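Local coordinates for fructose transport system repressor FruR (Pseudomonas putida, PDB 3O74), which probably binds specific DNA sites as a LacI-family transcriptional regulator of metabolism, responding to fructose 1-phosphate as its preferred effector, at residues L5-P10 with A18-Q23; K22-G27 with A239-L244; R168-L173 with G178-A183; D197-R202 with R207-G212. One frame throughout, in Å; residues are numbered along the deposited sequence.

Interaction 1 of 4, residues L5-P10 with A18-Q23; sequences LGFILP and ARIAKQ
Phe-7 and Leu-9 of strand 4-9 meet Ile-20 and Ala-21 of helix 15-30 in a wholly apolar, buried strand-to-helix contact within the first beta-alpha-beta unit of the chain. The helix runs back almost exactly antiparallel to the strand, at 176°, with the short axes 10.5 Å apart, a spacing filled by a large residue on the strand and a small one on the helix. CG of Phe-7 lies anti to the backbone N (chi1 -173°), which carries the ring off the sheet toward the helix. There the ring turns its edge to Ala-21: CB of Ala-21 lies near the ring plane, 3.9 Å from CD2 of Phe-7. Ile-20 comes in obliquely, its CG2 branch 4.2 Å from CE2 of the same ring. Leu-9, two residues on and on the same side of the strand, sets its CB over one ring face of Phe-7 and reaches the helix with CD2, 4.2 Å from CB of Ala-21. The alanine methyl is thus shared by two strand side chains. The ring of Phe-7 also packs on Leu-24, one helical turn past Ile-20, and on Phe-63 of strand 61-64. The outer side of the helix faces the second subunit, where Arg-19 and Lys-22 form salt bridges with Glu-13 and Asp-11 of that chain, while strand 4-9 lies between strands 34-39 and 61-64.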
loop_
_atom_site.group_PDB
_atom_site.type_symbol
_atom_site.label_atom_id
_atom_site.label_comp_id
_atom_site.label_asym_id
_atom_site.label_seq_id
_atom_site.Cartn_x
_atom_site.Cartn_y
_atom_site.Cartn_z
ATOM N N LEU B 5 -12.001 14.121 9.436
ATOM C CA LEU B 5 -12.674 12.838 9.367
ATOM C C LEU B 5 -11.658 11.764 9.737
ATOM O O LEU B 5 -10.475 11.893 9.426
ATOM C CB LEU B 5 -13.190 12.600 7.950
ATOM C CG LEU B 5 -13.944 13.763 7.302
ATOM C CD1 LEU B 5 -14.165 13.515 5.812
ATOM C CD2 LEU B 5 -15.264 14.007 8.018
ATOM N N GLY B 6 -12.110 10.713 10.411
ATOM C CA GLY B 6 -11.229 9.607 10.743
ATOM C C GLY B 6 -11.493 8.400 9.863
ATOM O O GLY B 6 -12.620 8.193 9.414
ATOM N N PHE B 7 -10.458 7.600 9.616
ATOM C CA PHE B 7 -10.611 6.352 8.889
ATOM C C PHE B 7 -9.841 5.241 9.600
ATOM O O PHE B 7 -8.614 5.273 9.677
ATOM C CB PHE B 7 -10.129 6.502 7.440
ATOM C CG PHE B 7 -10.411 5.298 6.568
ATOM C CD1 PHE B 7 -11.325 4.327 6.957
ATOM C CD2 PHE B 7 -9.770 5.151 5.345
ATOM C CE1 PHE B 7 -11.584 3.220 6.148
ATOM C CE2 PHE B 7 -10.024 4.056 4.534
ATOM C CZ PHE B 7 -10.935 3.089 4.934
ATOM N N ILE B 8 -10.572 4.274 10.140
ATOM C CA ILE B 8 -9.964 3.097 10.739
ATOM C C ILE B 8 -9.971 1.975 9.717
ATOM O O ILE B 8 -11.039 1.520 9.295
ATOM C CB ILE B 8 -10.751 2.624 11.970
ATOM C CG1 ILE B 8 -10.692 3.671 13.081
ATOM C CG2 ILE B 8 -10.211 1.291 12.465
ATOM C CD1 ILE B 8 -11.522 3.305 14.298
ATOM N N LEU B 9 -8.788 1.522 9.319
ATOM C CA LEU B 9 -8.689 0.421 8.370
ATOM C C LEU B 9 -7.853 -0.724 8.952
ATOM O O LEU B 9 -7.088 -0.522 9.898
ATOM C CB LEU B 9 -8.151 0.917 7.026
ATOM C CG LEU B 9 -6.859 1.733 7.042
ATOM C CD1 LEU B 9 -5.653 0.817 7.162
ATOM C CD2 LEU B 9 -6.748 2.592 5.796
ATOM N N PRO B 10 -8.019 -1.936 8.405
ATOM C CA PRO B 10 -7.383 -3.112 9.006
ATOM C C PRO B 10 -5.897 -3.236 8.700
ATOM O O PRO B 10 -5.160 -3.784 9.514
ATOM C CB PRO B 10 -8.129 -4.284 8.358
ATOM C CG PRO B 10 -9.347 -3.695 7.739
ATOM C CD PRO B 10 -8.958 -2.314 7.338
ATOM N N ALA B 18 -5.385 1.474 0.966
ATOM C CA ALA B 18 -4.554 2.649 0.704
ATOM C C ALA B 18 -5.154 3.513 -0.404
ATOM O O ALA B 18 -5.214 4.740 -0.290
ATOM C CB ALA B 18 -3.130 2.228 0.347
ATOM N N ARG B 19 -5.600 2.865 -1.473
ATOM C CA ARG B 19 -6.217 3.565 -2.588
ATOM C C ARG B 19 -7.493 4.280 -2.147
ATOM O O ARG B 19 -7.703 5.456 -2.456
ATOM C CB ARG B 19 -6.525 2.593 -3.723
ATOM C CG ARG B 19 -7.365 3.203 -4.828
ATOM C CD ARG B 19 -6.527 3.989 -5.815
ATOM N NE ARG B 19 -5.685 3.109 -6.617
ATOM C CZ ARG B 19 -5.616 3.147 -7.944
ATOM N NH1 ARG B 19 -6.336 4.032 -8.621
ATOM N NH2 ARG B 19 -4.822 2.305 -8.591
ATOM N N ILE B 20 -8.340 3.573 -1.410
ATOM C CA ILE B 20 -9.559 4.172 -0.890
ATOM C C ILE B 20 -9.230 5.331 0.050
ATOM O O ILE B 20 -9.809 6.410 -0.057
ATOM C CB ILE B 20 -10.436 3.130 -0.165
ATOM C CG1 ILE B 20 -11.010 2.128 -1.171
ATOM C CG2 ILE B 20 -11.554 3.820 0.599
ATOM C CD1 ILE B 20 -11.725 0.945 -0.529
ATOM N N ALA B 21 -8.288 5.108 0.961
ATOM C CA ALA B 21 -7.871 6.151 1.895
ATOM C C ALA B 21 -7.362 7.385 1.155
ATOM O O ALA B 21 -7.609 8.515 1.572
ATOM C CB ALA B 21 -6.806 5.621 2.847
ATOM N N LYS B 22 -6.657 7.162 0.051
ATOM C CA LYS B 22 -6.130 8.262 -0.749
ATOM C C LYS B 22 -7.251 9.005 -1.465
ATOM O O LYS B 22 -7.261 10.235 -1.513
ATOM C CB LYS B 22 -5.124 7.736 -1.769
ATOM C CG LYS B 22 -4.382 8.808 -2.547
ATOM C CD LYS B 22 -3.421 8.155 -3.528
ATOM C CE LYS B 22 -2.360 9.119 -4.030
ATOM N NZ LYS B 22 -1.329 8.388 -4.823
ATOM N N GLN B 23 -8.198 8.254 -2.019
ATOM C CA GLN B 23 -9.346 8.850 -2.705
ATOM C C GLN B 23 -10.242 9.614 -1.735
ATOM O O GLN B 23 -10.811 10.650 -2.084
ATOM C CB GLN B 23 -10.162 7.774 -3.422
ATOM C CG GLN B 23 -9.436 7.091 -4.561
ATOM C CD GLN B 23 -9.249 7.997 -5.756
ATOM O OE1 GLN B 23 -8.170 8.047 -6.344
ATOM N NE2 GLN B 23 -10.300 8.724 -6.121
#

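Interaction 2 of 4, residues K22-G27 with A239-L244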
loop_
_atom_site.group_PDB
_atom_site.type_symbol
_atom_site.label_atom_id
_atom_site.label_comp_id
_atom_site.label_asym_id
_atom_site.label_seq_id
_atom_site.Cartn_x
_atom_site.Cartn_y
_atom_site.Cartn_z
ATOM N N LYS B 22 -6.657 7.162 0.051
ATOM C CA LYS B 22 -6.130 8.262 -0.749
ATOM C C LYS B 22 -7.251 9.005 -1.465
ATOM O O LYS B 22 -7.261 10.235 -1.513
ATOM C CB LYS B 22 -5.124 7.736 -1.769
ATOM C CG LYS B 22 -4.382 8.808 -2.547
ATOM C CD LYS B 22 -3.421 8.155 -3.528
ATOM C CE LYS B 22 -2.360 9.119 -4.030
ATOM N NZ LYS B 22 -1.329 8.388 -4.823
ATOM N N GLN B 23 -8.198 8.254 -2.019
ATOM C CA GLN B 23 -9.346 8.850 -2.705
ATOM C C GLN B 23 -10.242 9.614 -1.735
ATOM O O GLN B 23 -10.811 10.650 -2.084
ATOM C CB GLN B 23 -10.162 7.774 -3.422
ATOM C CG GLN B 23 -9.436 7.091 -4.561
ATOM C CD GLN B 23 -9.249 7.997 -5.756
ATOM O OE1 GLN B 23 -8.170 8.047 -6.344
ATOM N NE2 GLN B 23 -10.300 8.724 -6.121
ATOM N N LEU B 24 -10.381 9.091 -0.522
ATOM C CA LEU B 24 -11.138 9.786 0.510
ATOM C C LEU B 24 -10.459 11.098 0.871
ATOM O O LEU B 24 -11.108 12.138 0.951
ATOM C CB LEU B 24 -11.272 8.924 1.766
ATOM C CG LEU B 24 -12.385 7.880 1.806
ATOM C CD1 LEU B 24 -12.325 7.109 3.116
ATOM C CD2 LEU B 24 -13.755 8.529 1.627
ATOM N N GLU B 25 -9.148 11.048 1.086
ATOM C CA GLU B 25 -8.416 12.235 1.524
ATOM C C GLU B 25 -8.499 13.357 0.490
ATOM O O GLU B 25 -8.643 14.528 0.844
ATOM C CB GLU B 25 -6.955 11.896 1.852
ATOM C CG GLU B 25 -6.261 12.962 2.695
ATOM C CD GLU B 25 -5.010 12.452 3.395
ATOM O OE1 GLU B 25 -4.435 11.444 2.935
ATOM O OE2 GLU B 25 -4.600 13.062 4.409
ATOM N N GLN B 26 -8.422 12.986 -0.785
ATOM C CA GLN B 26 -8.512 13.944 -1.879
ATOM C C GLN B 26 -9.879 14.616 -1.925
ATOM O O GLN B 26 -9.984 15.844 -1.964
ATOM C CB GLN B 26 -8.254 13.247 -3.214
ATOM C CG GLN B 26 -6.963 13.650 -3.897
ATOM C CD GLN B 26 -5.855 12.639 -3.686
ATOM O OE1 GLN B 26 -5.427 11.967 -4.626
ATOM N NE2 GLN B 26 -5.388 12.520 -2.448
ATOM N N GLY B 27 -10.927 13.799 -1.930
ATOM C CA GLY B 27 -12.285 14.306 -1.961
ATOM C C GLY B 27 -12.598 15.145 -0.740
ATOM O O GLY B 27 -13.252 16.178 -0.844
ATOM N N ALA B 239 -16.005 7.958 -3.143
ATOM C CA ALA B 239 -16.891 9.064 -3.483
ATOM C C ALA B 239 -18.262 8.893 -2.839
ATOM O O ALA B 239 -18.851 9.855 -2.353
ATOM C CB ALA B 239 -17.022 9.195 -4.994
ATOM N N THR B 240 -18.763 7.663 -2.835
ATOM C CA THR B 240 -20.045 7.360 -2.220
ATOM C C THR B 240 -19.975 7.545 -0.710
ATOM O O THR B 240 -20.835 8.192 -0.115
ATOM C CB THR B 240 -20.480 5.910 -2.529
ATOM O OG1 THR B 240 -20.605 5.742 -3.946
ATOM C CG2 THR B 240 -21.811 5.597 -1.874
ATOM N N ALA B 241 -18.942 6.976 -0.095
ATOM C CA ALA B 241 -18.768 7.057 1.353
ATOM C C ALA B 241 -18.646 8.504 1.817
ATOM O O ALA B 241 -19.252 8.904 2.813
ATOM C CB ALA B 241 -17.539 6.250 1.784
ATOM N N LEU B 242 -17.871 9.291 1.082
ATOM C CA LEU B 242 -17.636 10.675 1.462
ATOM C C LEU B 242 -18.926 11.483 1.412
ATOM O O LEU B 242 -19.253 12.216 2.341
ATOM C CB LEU B 242 -16.587 11.315 0.551
ATOM C CG LEU B 242 -16.303 12.779 0.883
ATOM C CD1 LEU B 242 -15.815 12.911 2.319
ATOM C CD2 LEU B 242 -15.299 13.370 -0.090
ATOM N N GLU B 243 -19.660 11.336 0.321
ATOM C CA GLU B 243 -20.918 12.041 0.165
ATOM C C GLU B 243 -21.899 11.670 1.274
ATOM O O GLU B 243 -22.635 12.523 1.771
ATOM C CB GLU B 243 -21.510 11.742 -1.209
ATOM C CG GLU B 243 -22.914 11.198 -1.175
ATOM C CD GLU B 243 -23.671 11.511 -2.446
ATOM O OE1 GLU B 243 -24.748 10.919 -2.668
ATOM O OE2 GLU B 243 -23.183 12.355 -3.228
ATOM N N LEU B 244 -21.904 10.399 1.665
ATOM C CA LEU B 244 -22.740 9.946 2.773
ATOM C C LEU B 244 -22.288 10.589 4.080
ATOM O O LEU B 244 -23.112 10.991 4.903
ATOM C CB LEU B 244 -22.696 8.421 2.894
ATOM C CG LEU B 244 -23.747 7.599 2.139
ATOM C CD1 LEU B 244 -24.344 8.364 0.976
ATOM C CD2 LEU B 244 -23.142 6.292 1.647
#
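Leu-242 of helix 234-250 pushes its CD2 methyl against the backbone of Gly-27 in helix 15-30, and this is the tight point of the contact: CD2 of Leu-242 lies 3.3 Å from the carbonyl C of Gly-27. With no side chain on Gly-27, the methyl can come right up to its backbone. A chi1 of 179° swings the branch of Leu-242 over to the glycine. On the more loosely packed flank, Leu-24 and Leu-242 lie alongside each other, pointing opposite ways, with CD2 of Leu-24 4.1 Å from CB of Leu-242. The same Leu-24 methyl just reaches CB of Ala-241, at 4.4 Å. Beneath this side lies the sheet, where Leu-24 and Ala-241 both pack on Ile-88 of strand 85-88. Solvent reaches the other margin, with Ala-239 and Glu-243 exposed; Glu-25 points away from helix 234-250, and its OE2 accepts a hydrogen bond from N of Ser-39 of the second subunit. With axes 9.5 Å apart and crossing at -45°, the first helix of the chain and its last pack side by side against one sheet, as in the alpha/beta lobes of LacI-type periplasmic-binding-protein folds.

Interaction 3 of 4, residues R168-L173 with G178-A183; sequences RLMQQL and GGLPDA
After helix 163-177 the chain leaves helical geometry at Gly-178, whose positive phi (81°) suits glycine, and runs back extended through Gly-179, Leu-180 and Pro-181 past the helix, toward strand 183-186. Three apolar touches join the two limbs. Met-170, present as selenomethionine, bends at chi2 (59°), and its terminal CE methyl comes round to the loop. CE of Met-170 lies 3.7 Å from CD2 of Leu-180 and 4.2 Å from CD of Pro-181, meeting both side chains at a slant. Leu-180 starts out away from the helix, and its CD2 branch comes back to make that touch. One turn farther along the helix, Leu-173 directs CD2 at the pyrrolidine ring of Pro-181, 3.9 Å from CG. Met-170 and Leu-173 reach on to Ile-126 and Ala-124 of strand 122-128, whereas Leu-180 is partly exposed and rests on Arg-202. Asp-182, just past the proline, takes a hydrogen bond from the backbone N of Arg-121 through OD2. A helix left through a glycine of positive phi and followed by a proline-bearing loop that folds back forms here the helix-to-strand half of a beta-alpha-beta crossover, a building unit of the Rossmann-like lobes of this fold.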
loop_
_atom_site.group_PDB
_atom_site.type_symbol
_atom_site.label_atom_id
_atom_site.label_comp_id
_atom_site.label_asym_id
_atom_site.label_seq_id
_atom_site.Cartn_x
_atom_site.Cartn_y
_atom_site.Cartn_z
ATOM N N ARG B 168 0.267 -20.982 4.357
ATOM C CA ARG B 168 -0.070 -22.119 5.212
ATOM C C ARG B 168 -1.261 -22.906 4.673
ATOM O O ARG B 168 -1.245 -24.136 4.662
ATOM C CB ARG B 168 -0.369 -21.652 6.638
ATOM C CG ARG B 168 -0.839 -22.762 7.570
ATOM C CD ARG B 168 -1.166 -22.219 8.955
ATOM N NE ARG B 168 -0.143 -21.283 9.411
ATOM C CZ ARG B 168 -0.335 -19.975 9.554
ATOM N NH1 ARG B 168 -1.524 -19.448 9.296
ATOM N NH2 ARG B 168 0.659 -19.196 9.965
ATOM N N LEU B 169 -2.295 -22.192 4.238
ATOM C CA LEU B 169 -3.503 -22.832 3.719
ATOM C C LEU B 169 -3.261 -23.568 2.402
ATOM O O LEU B 169 -3.814 -24.642 2.172
ATOM C CB LEU B 169 -4.628 -21.809 3.553
ATOM C CG LEU B 169 -5.113 -21.151 4.846
ATOM C CD1 LEU B 169 -6.203 -20.132 4.553
ATOM C CD2 LEU B 169 -5.598 -22.197 5.840
HETATM N N MSE B 170 -2.437 -22.988 1.535
HETATM C CA MSE B 170 -2.099 -23.642 0.275
HETATM C C MSE B 170 -1.379 -24.958 0.543
HETATM O O MSE B 170 -1.648 -25.962 -0.114
HETATM C CB MSE B 170 -1.235 -22.739 -0.606
HETATM C CG MSE B 170 -1.031 -23.281 -2.018
HETATM SE SE MSE B 170 -2.732 -23.517 -2.948
HETATM C CE MSE B 170 -2.074 -24.210 -4.643
ATOM N N GLN B 171 -0.460 -24.947 1.505
ATOM C CA GLN B 171 0.261 -26.158 1.893
ATOM C C GLN B 171 -0.709 -27.218 2.391
ATOM O O GLN B 171 -0.683 -28.362 1.940
ATOM C CB GLN B 171 1.282 -25.858 2.990
ATOM C CG GLN B 171 2.660 -25.493 2.487
ATOM C CD GLN B 171 3.344 -26.639 1.766
ATOM O OE1 GLN B 171 2.939 -27.798 1.875
ATOM N NE2 GLN B 171 4.394 -26.316 1.025
ATOM N N GLN B 172 -1.562 -26.820 3.328
ATOM C CA GLN B 172 -2.545 -27.719 3.917
ATOM C C GLN B 172 -3.437 -28.306 2.830
ATOM O O GLN B 172 -3.788 -29.483 2.870
ATOM C CB GLN B 172 -3.377 -26.964 4.957
ATOM C CG GLN B 172 -4.444 -27.782 5.663
ATOM C CD GLN B 172 -5.204 -26.964 6.697
ATOM O OE1 GLN B 172 -6.368 -27.240 6.993
ATOM N NE2 GLN B 172 -4.547 -25.947 7.246
ATOM N N LEU B 173 -3.790 -27.478 1.854
ATOM C CA LEU B 173 -4.606 -27.910 0.725
ATOM C C LEU B 173 -3.878 -28.950 -0.120
ATOM O O LEU B 173 -4.414 -30.022 -0.412
ATOM C CB LEU B 173 -4.976 -26.710 -0.148
ATOM C CG LEU B 173 -5.781 -27.021 -1.409
ATOM C CD1 LEU B 173 -7.078 -27.731 -1.046
ATOM C CD2 LEU B 173 -6.063 -25.753 -2.202
ATOM N N GLY B 178 -3.085 -34.233 -2.124
ATOM C CA GLY B 178 -1.974 -34.991 -2.667
ATOM C C GLY B 178 -1.415 -34.315 -3.904
ATOM O O GLY B 178 -0.673 -34.924 -4.673
ATOM N N GLY B 179 -1.784 -33.052 -4.096
ATOM C CA GLY B 179 -1.319 -32.278 -5.233
ATOM C C GLY B 179 -2.086 -30.976 -5.370
ATOM O O GLY B 179 -2.910 -30.640 -4.516
ATOM N N LEU B 180 -1.816 -30.234 -6.439
ATOM C CA LEU B 180 -2.545 -28.997 -6.701
ATOM C C LEU B 180 -3.985 -29.308 -7.097
ATOM O O LEU B 180 -4.256 -30.344 -7.707
ATOM C CB LEU B 180 -1.880 -28.198 -7.821
ATOM C CG LEU B 180 -0.419 -27.783 -7.668
ATOM C CD1 LEU B 180 0.057 -27.099 -8.939
ATOM C CD2 LEU B 180 -0.247 -26.868 -6.471
ATOM N N PRO B 181 -4.914 -28.405 -6.752
ATOM C CA PRO B 181 -6.278 -28.515 -7.271
ATOM C C PRO B 181 -6.281 -28.037 -8.718
ATOM O O PRO B 181 -5.364 -27.312 -9.105
ATOM C CB PRO B 181 -7.054 -27.531 -6.398
ATOM C CG PRO B 181 -6.046 -26.465 -6.066
ATOM C CD PRO B 181 -4.721 -27.188 -5.938
ATOM N N ASP B 182 -7.273 -28.435 -9.507
ATOM C CA ASP B 182 -7.348 -27.971 -10.884
ATOM C C ASP B 182 -7.652 -26.478 -10.946
ATOM O O ASP B 182 -7.261 -25.795 -11.891
ATOM C CB ASP B 182 -8.399 -28.754 -11.665
ATOM C CG ASP B 182 -7.934 -30.151 -12.029
ATOM O OD1 ASP B 182 -6.762 -30.487 -11.746
ATOM O OD2 ASP B 182 -8.740 -30.910 -12.604
ATOM N N ALA B 183 -8.341 -25.975 -9.926
ATOM C CA ALA B 183 -8.756 -24.576 -9.900
ATOM C C ALA B 183 -8.777 -24.037 -8.477
ATOM O O ALA B 183 -9.042 -24.773 -7.524
ATOM C CB ALA B 183 -10.129 -24.413 -10.549
#

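Interaction 4 of 4, residues D197-R202 with R207-G212; sequences DTLQAR and RQLQLG
Bends at chi2 (131°) and chi3 (70°) lead the side chain of Arg-207 along the end of helix 189-201 and bring its guanidinium to the carbonyl of Arg-202, just past the helix end. NH1 of Arg-207 donates a hydrogen bond of 2.7 Å to O of Arg-202, with a distinctly bent N-H...O angle of 133°. The acceptor lies in the guanidinium plane, at its edge, while NH1 stands tilted from the carbonyl plane of Arg-202. Gln-200 sits over one guanidinium face with its CA, toward the rim. Its amide is turned steeply against the guanidinium, with NE2 of Gln-200 3.8 Å from NH2 of Arg-207. The aliphatic part of the arginine runs alongside Leu-199 in the reverse sense, CB of Leu-199 3.7 Å from CG of Arg-207. Packing is tight here, with CD of Arg-207 pressed to 2.9 Å from O of Leu-199. The helix C-terminus would probably make this a favourable place for a positive charge. Deeper in, CD2 of Leu-199 meets CD1 of Leu-209 at 4.2 Å, and Leu-209 packs further on Leu-184 of strand 183-186. Arg-202 gives its own polar end to Ser-206, through a hydrogen bond from NH2 to OG, and its side chain touches Ile-174 of helix 163-177. Gln-200 also packs on Phe-222 of the second subunit. The contact closes the turn between helix 189-201 and strand 210-214, the second connection of a beta-alpha-beta unit in the lobe remote from the chain's N-terminus, as in LacI-family effector-binding domains.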
loop_
_atom_site.group_PDB
_atom_site.type_symbol
_atom_site.label_atom_id
_atom_site.label_comp_id
_atom_site.label_asym_id
_atom_site.label_seq_id
_atom_site.Cartn_x
_atom_site.Cartn_y
_atom_site.Cartn_z
ATOM N N ASP B 197 3.939 -18.133 -2.906
ATOM C CA ASP B 197 5.108 -18.584 -2.153
ATOM C C ASP B 197 5.169 -20.100 -2.136
ATOM O O ASP B 197 6.233 -20.701 -2.321
ATOM C CB ASP B 197 5.068 -18.064 -0.719
ATOM C CG ASP B 197 5.372 -16.588 -0.625
ATOM O OD1 ASP B 197 6.141 -16.081 -1.468
ATOM O OD2 ASP B 197 4.837 -15.932 0.295
ATOM N N THR B 198 4.016 -20.717 -1.909
ATOM C CA THR B 198 3.939 -22.167 -1.852
ATOM C C THR B 198 4.269 -22.761 -3.214
ATOM O O THR B 198 5.052 -23.702 -3.315
ATOM C CB THR B 198 2.549 -22.635 -1.387
ATOM O OG1 THR B 198 2.314 -22.160 -0.056
ATOM C CG2 THR B 198 2.467 -24.149 -1.398
ATOM N N LEU B 199 3.676 -22.195 -4.261
ATOM C CA LEU B 199 3.917 -22.655 -5.623
ATOM C C LEU B 199 5.394 -22.569 -5.990
ATOM O O LEU B 199 5.935 -23.457 -6.643
ATOM C CB LEU B 199 3.092 -21.826 -6.608
ATOM C CG LEU B 199 1.696 -22.345 -6.945
ATOM C CD1 LEU B 199 1.030 -22.973 -5.730
ATOM C CD2 LEU B 199 0.842 -21.237 -7.525
ATOM N N GLN B 200 6.047 -21.493 -5.566
ATOM C CA GLN B 200 7.451 -21.284 -5.899
ATOM C C GLN B 200 8.370 -22.314 -5.250
ATOM O O GLN B 200 9.412 -22.666 -5.803
ATOM C CB GLN B 200 7.882 -19.868 -5.527
ATOM C CG GLN B 200 7.996 -18.947 -6.722
ATOM C CD GLN B 200 9.433 -18.715 -7.149
ATOM O OE1 GLN B 200 9.978 -17.628 -6.958
ATOM N NE2 GLN B 200 10.052 -19.737 -7.729
ATOM N N ALA B 201 7.979 -22.794 -4.075
ATOM C CA ALA B 201 8.752 -23.817 -3.380
ATOM C C ALA B 201 8.719 -25.143 -4.139
ATOM O O ALA B 201 9.654 -25.938 -4.051
ATOM C CB ALA B 201 8.248 -23.998 -1.961
ATOM N N ARG B 202 7.638 -25.380 -4.875
ATOM C CA ARG B 202 7.514 -26.587 -5.688
ATOM C C ARG B 202 8.357 -26.477 -6.951
ATOM O O ARG B 202 8.690 -25.375 -7.386
ATOM C CB ARG B 202 6.055 -26.818 -6.075
ATOM C CG ARG B 202 5.111 -26.985 -4.901
ATOM C CD ARG B 202 3.662 -26.986 -5.370
ATOM N NE ARG B 202 3.383 -28.066 -6.313
ATOM C CZ ARG B 202 3.081 -29.309 -5.951
ATOM N NH1 ARG B 202 3.030 -29.632 -4.667
ATOM N NH2 ARG B 202 2.836 -30.233 -6.872
ATOM N N ARG B 207 2.843 -26.279 -11.272
ATOM C CA ARG B 207 2.391 -24.937 -10.903
ATOM C C ARG B 207 1.352 -24.386 -11.879
ATOM O O ARG B 207 1.243 -23.174 -12.055
ATOM C CB ARG B 207 3.585 -23.976 -10.841
ATOM C CG ARG B 207 4.220 -23.855 -9.465
ATOM C CD ARG B 207 5.736 -24.017 -9.506
ATOM N NE ARG B 207 6.422 -22.892 -10.139
ATOM C CZ ARG B 207 7.690 -22.569 -9.906
ATOM N NH1 ARG B 207 8.409 -23.276 -9.044
ATOM N NH2 ARG B 207 8.243 -21.535 -10.527
ATOM N N GLN B 208 0.583 -25.275 -12.501
ATOM C CA GLN B 208 -0.290 -24.887 -13.610
ATOM C C GLN B 208 -1.795 -25.029 -13.342
ATOM O O GLN B 208 -2.515 -25.655 -14.124
ATOM C CB GLN B 208 0.104 -25.665 -14.869
ATOM C CG GLN B 208 0.418 -27.131 -14.610
ATOM C CD GLN B 208 1.458 -27.687 -15.567
ATOM O OE1 GLN B 208 1.245 -28.718 -16.205
ATOM N NE2 GLN B 208 2.593 -27.003 -15.670
ATOM N N LEU B 209 -2.265 -24.437 -12.246
ATOM C CA LEU B 209 -3.696 -24.419 -11.939
ATOM C C LEU B 209 -4.431 -23.220 -12.537
ATOM O O LEU B 209 -3.812 -22.242 -12.958
ATOM C CB LEU B 209 -3.941 -24.473 -10.424
ATOM C CG LEU B 209 -2.960 -23.824 -9.442
ATOM C CD1 LEU B 209 -2.388 -22.517 -9.959
ATOM C CD2 LEU B 209 -3.627 -23.624 -8.086
ATOM N N GLN B 210 -5.758 -23.315 -12.578
ATOM C CA GLN B 210 -6.614 -22.182 -12.917
ATOM C C GLN B 210 -6.763 -21.296 -11.684
ATOM O O GLN B 210 -7.238 -21.760 -10.647
ATOM C CB GLN B 210 -7.995 -22.671 -13.353
ATOM C CG GLN B 210 -7.991 -23.548 -14.590
ATOM C CD GLN B 210 -8.136 -22.750 -15.867
ATOM O OE1 GLN B 210 -7.151 -22.446 -16.539
ATOM N NE2 GLN B 210 -9.371 -22.407 -16.213
ATOM N N LEU B 211 -6.375 -20.027 -11.797
ATOM C CA LEU B 211 -6.372 -19.126 -10.644
ATOM C C LEU B 211 -7.333 -17.953 -10.772
ATOM O O LEU B 211 -7.435 -17.326 -11.826
ATOM C CB LEU B 211 -4.968 -18.579 -10.386
ATOM C CG LEU B 211 -3.935 -19.496 -9.744
ATOM C CD1 LEU B 211 -2.630 -18.742 -9.571
ATOM C CD2 LEU B 211 -4.440 -20.010 -8.407
ATOM N N GLY B 212 -8.010 -17.646 -9.671
ATOM C CA GLY B 212 -8.877 -16.488 -9.598
ATOM C C GLY B 212 -8.791 -15.870 -8.215
ATOM O O GLY B 212 -8.672 -16.584 -7.217
#

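Overall arrangement
Interactions 1 and 2 share helix 15-30 and lie on one side of the chain's centre, with centres about 9 Å apart; CD1 of Leu-5 and CD1 of Leu-242 touch at 3.9 Å. Interactions 3 and 4 form a similar pair on the opposite side, linked by CE of Met-170 against CD1 of Leu-199 at 3.5 Å; between interactions 1 and 3 the centres are about 34 Å apart. Interactions 1, 2 and 3 are apolar and largely buried, whereas interaction 4, partly buried at the end of a helix, adds a charged group bonded to a backbone carbonyl. Segments of interactions 1, 2 and 4 also touch the second subunit; those of interaction 3 do not.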